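Local structure of polysaccharide Lyase Family 6 (Bacteroides cellulosilyticus, 6QPS) at residues 198-203 with 235-240; 257-262 with 461-466; 134-139 with 168-173. The protein is a calcium-binding alginate lyase of polysaccharide lyase family 6, specific for mannuronic acid, and probably cleaves its substrate by beta-elimination. All blocks are in the same frame, centred on the assembly; numbering follows the deposited sequence.

Interaction 1. Residues 198-203 with 235-240; sequences HNFFGE and VFFRCS
Phe201 and Phe236 lie side by side on one face of two parallel strands, their rings only 7° from parallel with centroids 4.8 Å apart. The rings are slid so far that they barely overlap: CD1 of Phe201 sits over a face of the Phe236 ring, 3.4 Å from its CE2. Both hold CG opposite the carbonyl carbon (chi1 near -60°), which makes them lean the same way. Flat rings suit strands this close: Phe236 in turn stacks on Phe260, and Phe201 meets Phe171.

On the other face, Phe200 swings CG opposite its own backbone N (chi1 -164°) and its ring spans two residues: CE2 meets Val235 CG1 at 3.6 Å and CZ meets Phe237 CB. The branched valine and the ring give this face a compact apolar surface.

Backbone bonds set the register, from Val235 N to Asn199 O, Phe201 N to Val235 O and Phe237 N to Phe201 O, the last 2.8 Å and nearly straight.

Where the strands end, the polar residues Glu203 and Arg238 are linked by water: one molecule accepts from Arg238 NH1 and donates to Glu203 OE1. Arg238 NE forms a salt bridge with Glu262, just past the end of neighbouring strand 254-261.

Strand 170-172 and strand 254-261 flank the pair. Helix 454-465 covers Phe200 and Phe237 through Asn459, while Phe236 packs inward on strand 244-249.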
loop_
_atom_site.group_PDB
_atom_site.type_symbol
_atom_site.label_atom_id
_atom_site.label_comp_id
_atom_site.label_asym_id
_atom_site.label_seq_id
_atom_site.Cartn_x
_atom_site.Cartn_y
_atom_site.Cartn_z
ATOM N N HIS A 198 -1.140 10.850 -0.005
ATOM C CA HIS A 198 -0.027 11.797 0.146
ATOM C C HIS A 198 0.954 11.401 1.249
ATOM O O HIS A 198 1.611 12.265 1.838
ATOM C CB HIS A 198 -0.510 13.240 0.344
ATOM C CG HIS A 198 -1.347 13.748 -0.784
ATOM N ND1 HIS A 198 -0.825 14.288 -1.944
ATOM C CD2 HIS A 198 -2.688 13.803 -0.918
ATOM C CE1 HIS A 198 -1.818 14.661 -2.735
ATOM N NE2 HIS A 198 -2.961 14.359 -2.146
ATOM N N ASN A 199 1.096 10.102 1.513
ATOM C CA ASN A 199 2.082 9.634 2.480
ATOM C C ASN A 199 3.361 9.213 1.775
ATOM O O ASN A 199 3.363 8.869 0.585
ATOM C CB ASN A 199 1.526 8.447 3.260
ATOM C CG ASN A 199 0.260 8.784 3.962
ATOM O OD1 ASN A 199 0.246 9.528 4.935
ATOM N ND2 ASN A 199 -0.829 8.221 3.487
ATOM N N PHE A 200 4.466 9.275 2.519
ATOM C CA PHE A 200 5.772 8.802 2.076
ATOM C C PHE A 200 6.130 7.574 2.917
ATOM O O PHE A 200 6.445 7.691 4.112
ATOM C CB PHE A 200 6.815 9.919 2.220
ATOM C CG PHE A 200 8.107 9.675 1.453
ATOM C CD1 PHE A 200 9.058 8.791 1.930
ATOM C CD2 PHE A 200 8.349 10.339 0.263
ATOM C CE1 PHE A 200 10.242 8.587 1.228
ATOM C CE2 PHE A 200 9.523 10.129 -0.438
ATOM C CZ PHE A 200 10.451 9.247 0.046
ATOM N N PHE A 201 6.064 6.405 2.295
ATOM C CA PHE A 201 6.454 5.146 2.928
ATOM C C PHE A 201 7.914 4.930 2.538
ATOM O O PHE A 201 8.212 4.636 1.379
ATOM C CB PHE A 201 5.559 4.004 2.448
ATOM C CG PHE A 201 4.105 4.163 2.822
ATOM C CD1 PHE A 201 3.229 4.740 1.934
ATOM C CD2 PHE A 201 3.612 3.743 4.050
ATOM C CE1 PHE A 201 1.902 4.913 2.247
ATOM C CE2 PHE A 201 2.256 3.891 4.368
ATOM C CZ PHE A 201 1.408 4.487 3.467
ATOM N N GLY A 202 8.836 5.167 3.471
ATOM C CA GLY A 202 10.263 5.074 3.211
ATOM C C GLY A 202 10.857 3.692 3.411
ATOM O O GLY A 202 10.166 2.665 3.424
ATOM N N GLU A 203 12.168 3.686 3.611
ATOM C CA GLU A 203 12.938 2.473 3.447
ATOM C C GLU A 203 12.480 1.363 4.384
ATOM O O GLU A 203 12.218 1.577 5.576
ATOM C CB GLU A 203 14.412 2.787 3.687
ATOM C CG GLU A 203 15.307 1.573 3.431
ATOM C CD GLU A 203 16.750 1.931 3.119
ATOM O OE1 GLU A 203 17.216 2.986 3.587
ATOM O OE2 GLU A 203 17.409 1.143 2.408
ATOM N N VAL A 235 3.939 7.880 -2.097
ATOM C CA VAL A 235 5.268 7.440 -2.534
ATOM C C VAL A 235 5.711 6.249 -1.692
ATOM O O VAL A 235 5.571 6.263 -0.463
ATOM C CB VAL A 235 6.310 8.564 -2.416
ATOM C CG1 VAL A 235 7.696 8.069 -2.792
ATOM C CG2 VAL A 235 5.951 9.718 -3.297
ATOM N N PHE A 236 6.230 5.220 -2.370
ATOM C CA PHE A 236 6.875 4.056 -1.755
ATOM C C PHE A 236 8.337 4.090 -2.196
ATOM O O PHE A 236 8.638 3.921 -3.382
ATOM C CB PHE A 236 6.169 2.763 -2.175
ATOM C CG PHE A 236 4.724 2.731 -1.746
ATOM C CD1 PHE A 236 3.755 3.365 -2.505
ATOM C CD2 PHE A 236 4.351 2.121 -0.575
ATOM C CE1 PHE A 236 2.433 3.376 -2.095
ATOM C CE2 PHE A 236 3.021 2.133 -0.163
ATOM C CZ PHE A 236 2.075 2.774 -0.916
ATOM N N PHE A 237 9.249 4.323 -1.256
ATOM C CA PHE A 237 10.677 4.575 -1.527
ATOM C C PHE A 237 11.513 3.507 -0.833
ATOM O O PHE A 237 11.574 3.459 0.403
ATOM C CB PHE A 237 11.010 5.975 -1.000
ATOM C CG PHE A 237 12.476 6.368 -1.027
ATOM C CD1 PHE A 237 13.268 6.254 0.105
ATOM C CD2 PHE A 237 13.026 6.941 -2.164
ATOM C CE1 PHE A 237 14.607 6.672 0.098
ATOM C CE2 PHE A 237 14.369 7.351 -2.180
ATOM C CZ PHE A 237 15.151 7.213 -1.067
ATOM N N ARG A 238 12.139 2.639 -1.623
ATOM C CA ARG A 238 13.014 1.602 -1.075
ATOM C C ARG A 238 12.262 0.717 -0.086
ATOM O O ARG A 238 12.828 0.236 0.909
ATOM C CB ARG A 238 14.293 2.223 -0.500
ATOM C CG ARG A 238 15.074 2.915 -1.610
ATOM C CD ARG A 238 16.296 3.591 -1.089
ATOM N NE ARG A 238 17.074 4.138 -2.199
ATOM C CZ ARG A 238 18.112 4.958 -2.067
ATOM N NH1 ARG A 238 18.499 5.358 -0.857
ATOM N NH2 ARG A 238 18.754 5.373 -3.159
ATOM N N CYS A 239 10.993 0.424 -0.415
ATOM C CA CYS A 239 10.183 -0.499 0.385
ATOM C C CYS A 239 10.485 -1.918 -0.082
ATOM O O CYS A 239 9.910 -2.393 -1.069
ATOM C CB CYS A 239 8.694 -0.191 0.253
ATOM S SG CYS A 239 8.200 1.489 0.751
ATOM N N SER A 240 11.387 -2.603 0.624
ATOM C CA SER A 240 12.018 -3.818 0.116
ATOM C C SER A 240 12.013 -4.929 1.151
ATOM O O SER A 240 12.874 -5.806 1.137
ATOM C CB SER A 240 13.438 -3.517 -0.373
ATOM O OG SER A 240 13.355 -2.515 -1.383
HETATM O O HOH W 1 15.770 -1.053 1.137
HETATM O O HOH W 2 17.960 4.856 1.758
#

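Interaction 2. Residues 257-262 with 461-466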
loop_
_atom_site.group_PDB
_atom_site.type_symbol
_atom_site.label_atom_id
_atom_site.label_comp_id
_atom_site.label_asym_id
_atom_site.label_seq_id
_atom_site.Cartn_x
_atom_site.Cartn_y
_atom_site.Cartn_z
ATOM N N ARG A 257 -2.393 6.543 -8.789
ATOM C CA ARG A 257 -1.403 7.628 -8.837
ATOM C C ARG A 257 -0.334 7.497 -7.750
ATOM O O ARG A 257 0.234 8.494 -7.282
ATOM C CB ARG A 257 -2.048 9.020 -8.809
ATOM C CG ARG A 257 -2.750 9.428 -10.099
ATOM C CD ARG A 257 -3.615 10.678 -9.900
ATOM N NE ARG A 257 -2.851 11.780 -9.310
ATOM C CZ ARG A 257 -2.462 12.864 -9.957
ATOM N NH1 ARG A 257 -2.715 13.029 -11.249
ATOM N NH2 ARG A 257 -1.775 13.790 -9.303
ATOM N N ASN A 258 0.003 6.267 -7.368
ATOM C CA ASN A 258 1.098 6.025 -6.430
ATOM C C ASN A 258 2.391 5.862 -7.215
ATOM O O ASN A 258 2.368 5.489 -8.388
ATOM C CB ASN A 258 0.834 4.786 -5.573
ATOM C CG ASN A 258 -0.435 4.908 -4.790
ATOM O OD1 ASN A 258 -0.529 5.654 -3.799
ATOM N ND2 ASN A 258 -1.468 4.215 -5.259
ATOM N N LEU A 259 3.523 6.168 -6.564
ATOM C CA LEU A 259 4.860 6.027 -7.142
ATOM C C LEU A 259 5.617 4.980 -6.339
ATOM O O LEU A 259 5.725 5.109 -5.115
ATOM C CB LEU A 259 5.639 7.348 -7.100
ATOM C CG LEU A 259 7.106 7.279 -7.550
ATOM C CD1 LEU A 259 7.239 6.951 -9.012
ATOM C CD2 LEU A 259 7.773 8.613 -7.211
ATOM N N PHE A 260 6.145 3.955 -7.031
ATOM C CA PHE A 260 6.916 2.862 -6.422
ATOM C C PHE A 260 8.352 2.976 -6.922
ATOM O O PHE A 260 8.634 2.660 -8.078
ATOM C CB PHE A 260 6.305 1.510 -6.772
ATOM C CG PHE A 260 4.860 1.376 -6.337
ATOM C CD1 PHE A 260 3.823 1.783 -7.166
ATOM C CD2 PHE A 260 4.530 0.903 -5.072
ATOM C CE1 PHE A 260 2.489 1.676 -6.760
ATOM C CE2 PHE A 260 3.203 0.797 -4.678
ATOM C CZ PHE A 260 2.193 1.194 -5.524
ATOM N N TYR A 261 9.250 3.463 -6.061
ATOM C CA TYR A 261 10.602 3.853 -6.451
ATOM C C TYR A 261 11.625 2.973 -5.755
ATOM O O TYR A 261 11.708 2.967 -4.519
ATOM C CB TYR A 261 10.835 5.317 -6.067
ATOM C CG TYR A 261 12.199 5.914 -6.385
ATOM C CD1 TYR A 261 13.272 5.780 -5.493
ATOM C CD2 TYR A 261 12.411 6.633 -7.554
ATOM C CE1 TYR A 261 14.499 6.349 -5.766
ATOM C CE2 TYR A 261 13.641 7.201 -7.840
ATOM C CZ TYR A 261 14.693 7.037 -6.951
ATOM O OH TYR A 261 15.932 7.602 -7.189
ATOM N N GLU A 262 12.426 2.262 -6.556
ATOM C CA GLU A 262 13.506 1.405 -6.046
ATOM C C GLU A 262 13.022 0.454 -4.945
ATOM O O GLU A 262 13.732 0.200 -3.973
ATOM C CB GLU A 262 14.695 2.242 -5.555
ATOM C CG GLU A 262 15.435 2.956 -6.681
ATOM C CD GLU A 262 16.732 3.628 -6.237
ATOM O OE1 GLU A 262 17.010 3.722 -5.017
ATOM O OE2 GLU A 262 17.469 4.084 -7.136
ATOM N N ASN A 461 14.115 14.875 -2.288
ATOM C CA ASN A 461 15.156 15.456 -3.132
ATOM C C ASN A 461 15.954 14.375 -3.858
ATOM O O ASN A 461 16.359 14.561 -5.012
ATOM C CB ASN A 461 16.103 16.313 -2.302
ATOM C CG ASN A 461 17.215 16.902 -3.137
ATOM O OD1 ASN A 461 18.382 16.503 -3.028
ATOM N ND2 ASN A 461 16.862 17.828 -4.002
ATOM N N HIS A 462 16.166 13.222 -3.206
ATOM C CA HIS A 462 16.830 12.115 -3.884
ATOM C C HIS A 462 16.047 11.673 -5.118
ATOM O O HIS A 462 16.615 11.527 -6.209
ATOM C CB HIS A 462 17.063 10.921 -2.958
ATOM C CG HIS A 462 17.863 9.850 -3.630
ATOM N ND1 HIS A 462 19.237 9.788 -3.555
ATOM C CD2 HIS A 462 17.488 8.863 -4.478
ATOM C CE1 HIS A 462 19.671 8.796 -4.313
ATOM N NE2 HIS A 462 18.628 8.203 -4.864
ATOM N N ILE A 463 14.743 11.435 -4.966
ATOM C CA ILE A 463 13.928 11.033 -6.118
ATOM C C ILE A 463 14.014 12.105 -7.200
ATOM O O ILE A 463 14.256 11.812 -8.375
ATOM C CB ILE A 463 12.466 10.776 -5.703
ATOM C CG1 ILE A 463 12.364 9.592 -4.739
ATOM C CG2 ILE A 463 11.596 10.527 -6.939
ATOM C CD1 ILE A 463 10.964 9.411 -4.097
ATOM N N ASP A 464 13.826 13.370 -6.801
ATOM C CA ASP A 464 13.808 14.482 -7.744
ATOM C C ASP A 464 15.085 14.526 -8.581
ATOM O O ASP A 464 15.036 14.826 -9.779
ATOM C CB ASP A 464 13.635 15.800 -6.973
ATOM C CG ASP A 464 13.424 17.015 -7.871
ATOM O OD1 ASP A 464 12.892 16.877 -8.978
ATOM O OD2 ASP A 464 13.764 18.134 -7.439
ATOM N N THR A 465 16.242 14.237 -7.969
ATOM C CA THR A 465 17.537 14.322 -8.646
ATOM C C THR A 465 18.073 12.984 -9.157
ATOM O O THR A 465 19.185 12.946 -9.702
ATOM C CB THR A 465 18.585 14.992 -7.740
ATOM O OG1 THR A 465 18.712 14.247 -6.523
ATOM C CG2 THR A 465 18.183 16.443 -7.436
ATOM N N ASN A 466 17.322 11.887 -8.995
ATOM C CA ASN A 466 17.727 10.542 -9.452
ATOM C C ASN A 466 16.485 9.872 -10.060
ATOM O O ASN A 466 15.897 8.911 -9.543
ATOM C CB ASN A 466 18.310 9.693 -8.320
ATOM C CG ASN A 466 19.586 10.293 -7.749
ATOM O OD1 ASN A 466 20.692 9.954 -8.165
ATOM N ND2 ASN A 466 19.433 11.196 -6.786
HETATM O O HOH W 3 19.217 6.171 -6.627
#
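Tyr261 reaches from its strand to the C-terminal helix, and its hydroxyl gives a hydrogen bond of 2.7 Å from OH to Asn466 O. The oxygen lies at the edge of the phenol ring, and the hydroxyl meets it in the carbonyl plane, on a lone pair. Tyrosine suits this place because one residue offers both an apolar face and a polar end long enough to find the carbonyl of Asn466.

The apolar part rests on Ile463. Its CG1 stands over the centre of the Tyr261 ring, 3.8 Å from the centroid and 3° off the normal, a CH-pi contact. CB of Tyr261 already points to the helix, and with CG anti to the backbone N (chi1 180°) the ring lies against Ile463. Leu259, two residues earlier on the same face, adds a looser touch from CD2 to Ile463 CG2 at 4.3 Å.

Polar groups border this patch. His462 brings CD2 to within 3.4 Å of Tyr261 OH, which lies at the edge of the imidazole, and its NE2 shares a water with Glu262 OE2. Asn466 turns back on the helix: ND2 donates to His462 O at 2.9 Å, with the acceptor almost in the amide plane, and lies over the imidazole face. This bond restrains the side chain, while Asn466 N is bonded to Ile463 O; both should steady the carbonyl that receives the tyrosine.

Strand 259-261 and helix 461-465 run at 85° to each other. Here the C-terminal helix packs across the outer face of successive coils of a right-handed parallel beta-helix, the fold of the chondroitinase B family.

Interaction 3. Residues 134-139 with 168-173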
loop_
_atom_site.group_PDB
_atom_site.type_symbol
_atom_site.label_atom_id
_atom_site.label_comp_id
_atom_site.label_asym_id
_atom_site.label_seq_id
_atom_site.Cartn_x
_atom_site.Cartn_y
_atom_site.Cartn_z
ATOM N N ARG A 134 0.308 14.615 8.855
ATOM C CA ARG A 134 1.590 15.279 9.097
ATOM C C ARG A 134 2.306 14.704 10.314
ATOM O O ARG A 134 2.986 15.428 11.045
ATOM C CB ARG A 134 1.442 16.795 9.243
ATOM C CG ARG A 134 0.650 17.447 8.132
ATOM C CD ARG A 134 0.676 18.967 8.228
ATOM N NE ARG A 134 0.276 19.475 9.542
ATOM C CZ ARG A 134 -0.954 19.839 9.878
ATOM N NH1 ARG A 134 -1.949 19.742 9.010
ATOM N NH2 ARG A 134 -1.193 20.300 11.098
ATOM N N CYS A 135 2.204 13.391 10.497
ATOM C CA CYS A 135 2.912 12.682 11.557
ATOM C C CYS A 135 4.030 11.837 10.961
ATOM O O CYS A 135 4.016 11.483 9.778
ATOM C CB CYS A 135 1.956 11.787 12.352
ATOM S SG CYS A 135 0.776 12.717 13.354
ATOM N N VAL A 136 5.018 11.524 11.796
ATOM C CA VAL A 136 6.115 10.644 11.433
ATOM C C VAL A 136 6.106 9.427 12.351
ATOM O O VAL A 136 5.895 9.550 13.564
ATOM C CB VAL A 136 7.457 11.396 11.559
ATOM C CG1 VAL A 136 8.639 10.425 11.462
ATOM C CG2 VAL A 136 7.611 12.500 10.518
ATOM N N ILE A 137 6.361 8.258 11.766
ATOM C CA ILE A 137 6.733 7.059 12.515
ATOM C C ILE A 137 8.063 6.582 11.939
ATOM O O ILE A 137 8.139 6.165 10.769
ATOM C CB ILE A 137 5.673 5.956 12.418
ATOM C CG1 ILE A 137 4.296 6.451 12.864
ATOM C CG2 ILE A 137 6.101 4.747 13.277
ATOM C CD1 ILE A 137 3.173 5.383 12.822
ATOM N N ASP A 138 9.125 6.650 12.747
ATOM C CA ASP A 138 10.479 6.320 12.304
ATOM C C ASP A 138 11.163 5.489 13.382
ATOM O O ASP A 138 11.107 5.845 14.565
ATOM C CB ASP A 138 11.291 7.604 12.038
ATOM C CG ASP A 138 12.674 7.328 11.439
ATOM O OD1 ASP A 138 12.874 6.307 10.774
ATOM O OD2 ASP A 138 13.602 8.139 11.654
ATOM N N GLU A 139 11.768 4.364 12.978
ATOM C CA GLU A 139 12.592 3.545 13.886
ATOM C C GLU A 139 11.800 3.045 15.097
ATOM O O GLU A 139 12.353 2.892 16.189
ATOM C CB GLU A 139 13.849 4.292 14.354
ATOM C CG GLU A 139 14.781 4.754 13.251
ATOM C CD GLU A 139 15.633 3.643 12.659
ATOM O OE1 GLU A 139 15.513 2.475 13.095
ATOM O OE2 GLU A 139 16.444 3.943 11.744
ATOM N N HIS A 168 -0.327 12.673 4.425
ATOM C CA HIS A 168 0.825 13.558 4.608
ATOM C C HIS A 168 1.733 13.095 5.746
ATOM O O HIS A 168 2.383 13.908 6.405
ATOM C CB HIS A 168 0.402 15.019 4.760
ATOM C CG HIS A 168 -0.324 15.553 3.561
ATOM N ND1 HIS A 168 -1.696 15.531 3.452
ATOM C CD2 HIS A 168 0.135 16.121 2.414
ATOM C CE1 HIS A 168 -2.051 16.059 2.292
ATOM N NE2 HIS A 168 -0.962 16.425 1.642
ATOM N N CYS A 169 1.858 11.782 5.931
ATOM C CA CYS A 169 2.726 11.190 6.948
ATOM C C CYS A 169 3.978 10.592 6.309
ATOM O O CYS A 169 4.054 10.400 5.094
ATOM C CB CYS A 169 1.974 10.104 7.723
ATOM S SG CYS A 169 0.632 10.692 8.809
ATOM N N TYR A 170 4.979 10.318 7.149
ATOM C CA TYR A 170 6.226 9.658 6.746
ATOM C C TYR A 170 6.421 8.454 7.650
ATOM O O TYR A 170 6.416 8.601 8.881
ATOM C CB TYR A 170 7.399 10.625 6.917
ATOM C CG TYR A 170 8.785 10.106 6.575
ATOM C CD1 TYR A 170 9.596 9.557 7.545
ATOM C CD2 TYR A 170 9.284 10.192 5.288
ATOM C CE1 TYR A 170 10.893 9.112 7.248
ATOM C CE2 TYR A 170 10.564 9.745 4.984
ATOM C CZ TYR A 170 11.357 9.200 5.970
ATOM O OH TYR A 170 12.638 8.748 5.646
ATOM N N PHE A 171 6.571 7.275 7.048
ATOM C CA PHE A 171 6.738 6.036 7.800
ATOM C C PHE A 171 7.974 5.334 7.265
ATOM O O PHE A 171 8.003 4.968 6.085
ATOM C CB PHE A 171 5.546 5.094 7.604
ATOM C CG PHE A 171 4.188 5.699 7.891
ATOM C CD1 PHE A 171 3.360 6.106 6.861
ATOM C CD2 PHE A 171 3.720 5.805 9.182
ATOM C CE1 PHE A 171 2.096 6.608 7.127
ATOM C CE2 PHE A 171 2.449 6.332 9.444
ATOM C CZ PHE A 171 1.640 6.709 8.406
ATOM N N ALA A 172 8.988 5.127 8.108
ATOM C CA ALA A 172 10.218 4.531 7.600
ATOM C C ALA A 172 10.982 3.748 8.659
ATOM O O ALA A 172 10.831 3.953 9.866
ATOM C CB ALA A 172 11.157 5.596 7.010
ATOM N N ASN A 173 11.841 2.856 8.169
ATOM C CA ASN A 173 12.823 2.126 8.981
ATOM C C ASN A 173 12.188 1.174 9.989
ATOM O O ASN A 173 12.656 1.044 11.125
ATOM C CB ASN A 173 13.811 3.089 9.625
ATOM C CG ASN A 173 14.517 3.935 8.573
ATOM O OD1 ASN A 173 15.148 3.393 7.681
ATOM N ND2 ASN A 173 14.333 5.242 8.618
#
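Strands 136-138 and 170-172 run parallel, their axes 4.8 Å apart at closest approach and 7° from exact alignment, with Val136 beside Tyr170, Ile137 beside Phe171 and Asp138 beside Ala172. Their amides alternate in the usual parallel manner: Tyr170 N gives to Cys135 O, Ile137 N to Tyr170 O, and Ala172 N to Ile137 O, until Glu139 N reaches Ala172 O at a longer 3.3 Å.

Just ahead of the Val136-Tyr170 pair, a sulfur takes over as acceptor, Cys135 N donating to Cys169 SG at 3.6 Å. The two cysteines form no disulfide with each other; Cys135 CB lies 3.9 Å from Cys169 SG, and a small side chain suits this buried position.

On one face Ile137 brings CD1 to the edge of the Phe171 ring, in its plane and 3.6 Å from CE2. The unbranched arm of isoleucine is extended (chi2 -179°), which carries the methyl along the ring. On the other, Val136 and Tyr170 lie side by side, CG2 of the valine 4.1 Å from CB of the tyrosine.

Asn173 clasps Asp138 at the strand ends. ND2 donates to OD1 over 2.8 Å, nearly straight at 177°, on the syn side of the carboxylate, somewhat out of its plane. An alanine at Asp138 would remove that carboxylate, which would probably leave the Asn173 amide without its acceptor and freer to turn. Glu139, bent at chi2, sets its carboxylate beside Asn173 CB, while its OE1 is engaged by Arg175.

Strand 99-111 lies beyond 131-138, and strand 200-201 continues the row past 170-172. Ile137 faces strand 155-159 across the interior; Tyr170 turns outward to helix 454-465, where its OH bonds Asn459.

From the N terminus, interaction 3 comes first, closing the turn of chain between 139 and 168; interaction 1 closes the next comparable turn, from 203 to 235. Interaction 2 is of another kind, spanning 199 residues to bring the C-terminal helix back to the middle of the fold. The three follow in series, neither nested nor crossed. Strands 170-172 and 200-201 are neighbours, joining interactions 3 and 1 through Phe200 N to Cys169 O, and strands 230-237 and 254-261 join 1 to 2 through Phe236. Interactions 2 and 3, about 17 Å apart between centres, do not touch, yet helix 454-465 meets side chains from all three.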